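Long-range contact in glycosyl hydrolase (Streptomyces cattleya, PDB 7LR8), which probably hydrolyses the beta-1,4 link between mannose and N-acetylglucosamine in the core of N-glycans, as a family 5 glycoside hydrolase: residues V220-W226 and R262-E268. The protein carries 1 engineered substitution. Sequence-based numbering, arbitrary orientation.
Sequences VTAVHSW and RPVWLQE. With BMA (beta-D-mannopyranose), chain D; NAG (2-acetamido-2-deoxy-beta-D-glucopyranose), chain C.
The Glu268 carboxylate stacks over one face of the His224 imidazole, the planes only 3° apart and Glu268 CD 3.5 Å above that of the ring. At the ring edge, His224 NE2 gives a straight 2.9 Å hydrogen bond to a lone pair of Gln267 OE1, which fixes the imidazole's rotation, while a water joins His224 ND1 to Glu268 OE1 and the mannose O2. Trp226 meets the same carboxylate edge-on: its NE1 donates to Glu268 OE1 at 2.8 Å, the planes 72° apart, and one indole face receives the mannose O5. Arg262, extended from CG to NE, brings NE to Thr221 OG1 at 2.8 Å within the guanidinium plane; the backbone of Val220 lies over one face, toward its rim. A beta bulge leads into the glycan pocket, to which Trp226 and Glu268 belong: parallel pairing slips by one residue after Val223 with Leu266, so that His224 pairs with Glu268 and Ser225 N bonds Glu268 O at 2.8 Å. Arg54 adds a salt bridge to Glu268 OE2. In what is consistent with the (beta/alpha)8 barrel of this family, strand 264-269 runs between 221-225 and 298-304; helix 240-253 covers Val223 and Leu266, whereas Ala222 and His224 touch strand 194-196.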
loop_
_atom_site.group_PDB
_atom_site.type_symbol
_atom_site.label_atom_id
_atom_site.label_comp_id
_atom_site.label_asym_id
_atom_site.label_seq_id
_atom_site.Cartn_x
_atom_site.Cartn_y
_atom_site.Cartn_z
ATOM N N VAL B 220 -7.806 -17.984 -23.326
ATOM C CA VAL B 220 -8.669 -17.195 -24.202
ATOM C C VAL B 220 -8.101 -15.783 -24.218
ATOM O O VAL B 220 -7.327 -15.398 -23.342
ATOM C CB VAL B 220 -10.150 -17.189 -23.738
ATOM C CG1 VAL B 220 -10.705 -18.615 -23.636
ATOM C CG2 VAL B 220 -10.299 -16.469 -22.405
ATOM N N THR B 221 -8.478 -15.005 -25.235
ATOM C CA THR B 221 -8.055 -13.608 -25.290
ATOM C C THR B 221 -9.053 -12.754 -24.523
ATOM O O THR B 221 -10.259 -12.826 -24.779
ATOM C CB THR B 221 -7.964 -13.108 -26.733
ATOM O OG1 THR B 221 -7.131 -13.983 -27.496
ATOM C CG2 THR B 221 -7.391 -11.699 -26.775
ATOM N N ALA B 222 -8.560 -11.941 -23.593
ATOM C CA ALA B 222 -9.421 -11.035 -22.848
ATOM C C ALA B 222 -9.243 -9.622 -23.381
ATOM O O ALA B 222 -8.111 -9.160 -23.551
ATOM C CB ALA B 222 -9.112 -11.088 -21.353
ATOM N N VAL B 223 -10.353 -8.951 -23.670
ATOM C CA VAL B 223 -10.324 -7.543 -24.055
ATOM C C VAL B 223 -11.213 -6.756 -23.102
ATOM O O VAL B 223 -12.242 -7.251 -22.617
ATOM C CB VAL B 223 -10.769 -7.319 -25.519
ATOM C CG1 VAL B 223 -9.755 -7.944 -26.481
ATOM C CG2 VAL B 223 -12.154 -7.888 -25.752
ATOM N N HIS B 224 -10.795 -5.518 -22.830
ATOM C CA HIS B 224 -11.510 -4.590 -21.961
ATOM C C HIS B 224 -11.826 -3.345 -22.784
ATOM O O HIS B 224 -10.903 -2.632 -23.194
ATOM C CB HIS B 224 -10.662 -4.207 -20.745
ATOM C CG HIS B 224 -10.272 -5.359 -19.868
ATOM N ND1 HIS B 224 -9.208 -5.288 -18.993
ATOM C CD2 HIS B 224 -10.805 -6.597 -19.714
ATOM C CE1 HIS B 224 -9.101 -6.430 -18.336
ATOM N NE2 HIS B 224 -10.052 -7.245 -18.761
ATOM N N SER B 225 -13.120 -3.075 -23.017
ATOM C CA SER B 225 -13.536 -2.039 -23.965
ATOM C C SER B 225 -14.024 -0.791 -23.231
ATOM O O SER B 225 -15.072 -0.819 -22.574
ATOM C CB SER B 225 -14.630 -2.562 -24.886
ATOM O OG SER B 225 -15.005 -1.536 -25.790
ATOM N N TRP B 226 -13.297 0.313 -23.392
ATOM C CA TRP B 226 -13.568 1.543 -22.647
ATOM C C TRP B 226 -13.486 2.730 -23.591
ATOM O O TRP B 226 -12.386 3.137 -23.987
ATOM C CB TRP B 226 -12.587 1.693 -21.482
ATOM C CG TRP B 226 -12.884 0.713 -20.414
ATOM C CD1 TRP B 226 -12.197 -0.437 -20.129
ATOM C CD2 TRP B 226 -13.975 0.769 -19.499
ATOM N NE1 TRP B 226 -12.789 -1.089 -19.071
ATOM C CE2 TRP B 226 -13.900 -0.380 -18.685
ATOM C CE3 TRP B 226 -15.030 1.663 -19.311
ATOM C CZ2 TRP B 226 -14.817 -0.628 -17.665
ATOM C CZ3 TRP B 226 -15.949 1.413 -18.297
ATOM C CH2 TRP B 226 -15.844 0.276 -17.498
ATOM N N ARG B 262 -10.184 -19.596 -31.424
ATOM C CA ARG B 262 -9.868 -19.214 -30.049
ATOM C C ARG B 262 -10.910 -18.219 -29.547
ATOM O O ARG B 262 -11.158 -17.205 -30.209
ATOM C CB ARG B 262 -8.474 -18.589 -29.964
ATOM C CG ARG B 262 -8.125 -18.004 -28.583
ATOM C CD ARG B 262 -6.735 -17.376 -28.627
ATOM N NE ARG B 262 -6.304 -16.680 -27.414
ATOM C CZ ARG B 262 -5.515 -17.209 -26.473
ATOM N NH1 ARG B 262 -5.111 -18.478 -26.569
ATOM N NH2 ARG B 262 -5.141 -16.471 -25.427
ATOM N N PRO B 263 -11.564 -18.484 -28.419
ATOM C CA PRO B 263 -12.582 -17.547 -27.930
ATOM C C PRO B 263 -11.970 -16.224 -27.499
ATOM O O PRO B 263 -10.836 -16.166 -27.015
ATOM C CB PRO B 263 -13.197 -18.281 -26.732
ATOM C CG PRO B 263 -12.827 -19.734 -26.935
ATOM C CD PRO B 263 -11.475 -19.690 -27.581
ATOM N N VAL B 264 -12.740 -15.152 -27.689
ATOM C CA VAL B 264 -12.396 -13.816 -27.204
ATOM C C VAL B 264 -13.402 -13.437 -26.125
ATOM O O VAL B 264 -14.613 -13.431 -26.371
ATOM C CB VAL B 264 -12.388 -12.770 -28.331
ATOM C CG1 VAL B 264 -11.919 -11.411 -27.784
ATOM C CG2 VAL B 264 -11.484 -13.221 -29.467
ATOM N N TRP B 265 -12.900 -13.123 -24.929
ATOM C CA TRP B 265 -13.737 -12.779 -23.782
ATOM C C TRP B 265 -13.775 -11.260 -23.641
ATOM O O TRP B 265 -12.762 -10.636 -23.321
ATOM C CB TRP B 265 -13.193 -13.452 -22.519
ATOM C CG TRP B 265 -14.016 -13.254 -21.266
ATOM C CD1 TRP B 265 -15.173 -12.525 -21.132
ATOM C CD2 TRP B 265 -13.736 -13.799 -19.975
ATOM N NE1 TRP B 265 -15.623 -12.591 -19.832
ATOM C CE2 TRP B 265 -14.751 -13.358 -19.104
ATOM C CE3 TRP B 265 -12.707 -14.611 -19.462
ATOM C CZ2 TRP B 265 -14.784 -13.723 -17.757
ATOM C CZ3 TRP B 265 -12.746 -14.968 -18.134
ATOM C CH2 TRP B 265 -13.765 -14.515 -17.290
ATOM N N LEU B 266 -14.936 -10.655 -23.899
ATOM C CA LEU B 266 -15.117 -9.240 -23.575
ATOM C C LEU B 266 -15.304 -9.152 -22.068
ATOM O O LEU B 266 -16.419 -9.192 -21.546
ATOM C CB LEU B 266 -16.305 -8.658 -24.336
ATOM C CG LEU B 266 -16.579 -7.195 -24.035
ATOM C CD1 LEU B 266 -15.418 -6.316 -24.493
ATOM C CD2 LEU B 266 -17.886 -6.784 -24.739
ATOM N N GLN B 267 -14.181 -9.078 -21.352
ATOM C CA GLN B 267 -14.162 -9.232 -19.910
ATOM C C GLN B 267 -14.453 -7.943 -19.164
ATOM O O GLN B 267 -14.750 -7.994 -17.963
ATOM C CB GLN B 267 -12.795 -9.789 -19.484
ATOM C CG GLN B 267 -12.767 -10.394 -18.111
ATOM C CD GLN B 267 -11.363 -10.772 -17.706
ATOM O OE1 GLN B 267 -10.437 -9.971 -17.855
ATOM N NE2 GLN B 267 -11.190 -11.990 -17.203
ATOM N N GLU B 268 -14.377 -6.801 -19.845
ATOM C CA GLU B 268 -14.886 -5.537 -19.324
ATOM C C GLU B 268 -15.527 -4.754 -20.447
ATOM O O GLU B 268 -14.960 -4.639 -21.536
ATOM C CB GLU B 268 -13.799 -4.650 -18.711
ATOM C CG GLU B 268 -13.195 -5.217 -17.458
ATOM C CD GLU B 268 -12.042 -4.373 -16.950
ATOM O OE1 GLU B 268 -11.865 -3.238 -17.457
ATOM O OE2 GLU B 268 -11.326 -4.854 -16.055
HETATM C C1 BMA D . -10.601 -0.553 -16.052
HETATM C C2 BMA D . -10.956 -1.458 -14.830
HETATM C C3 BMA D . -10.995 -0.599 -13.582
HETATM C C4 BMA D . -11.831 0.727 -13.848
HETATM C C5 BMA D . -12.557 0.672 -15.222
HETATM C C6 BMA D . -13.285 1.951 -15.571
HETATM O O2 BMA D . -10.007 -2.498 -14.650
HETATM O O3 BMA D . -9.654 -0.343 -13.093
HETATM O O4 BMA D . -12.775 0.859 -12.823
HETATM O O5 BMA D . -11.593 0.477 -16.273
HETATM O O6 BMA D . -12.294 3.005 -15.638
HETATM C C1 NAG C . -7.196 3.273 -17.494
HETATM C C2 NAG C . -7.557 3.367 -16.012
HETATM C C3 NAG C . -7.964 1.989 -15.471
HETATM C C4 NAG C . -9.032 1.342 -16.351
HETATM C C5 NAG C . -8.524 1.328 -17.794
HETATM C C6 NAG C . -9.482 0.751 -18.807
HETATM C C7 NAG C . -6.536 4.917 -14.389
HETATM C C8 NAG C . -5.257 5.340 -13.720
HETATM N N2 NAG C . -6.435 3.904 -15.258
HETATM O O1 NAG C . -6.959 4.552 -17.980
HETATM O O3 NAG C . -8.431 2.110 -14.134
HETATM O O4 NAG C . -9.276 0.024 -15.859
HETATM O O5 NAG C . -8.265 2.674 -18.211
HETATM O O6 NAG C . -8.861 0.636 -20.080
HETATM O O7 NAG C . -7.612 5.462 -14.144
HETATM O O HOH W 1 -8.847 -2.899 -17.328
#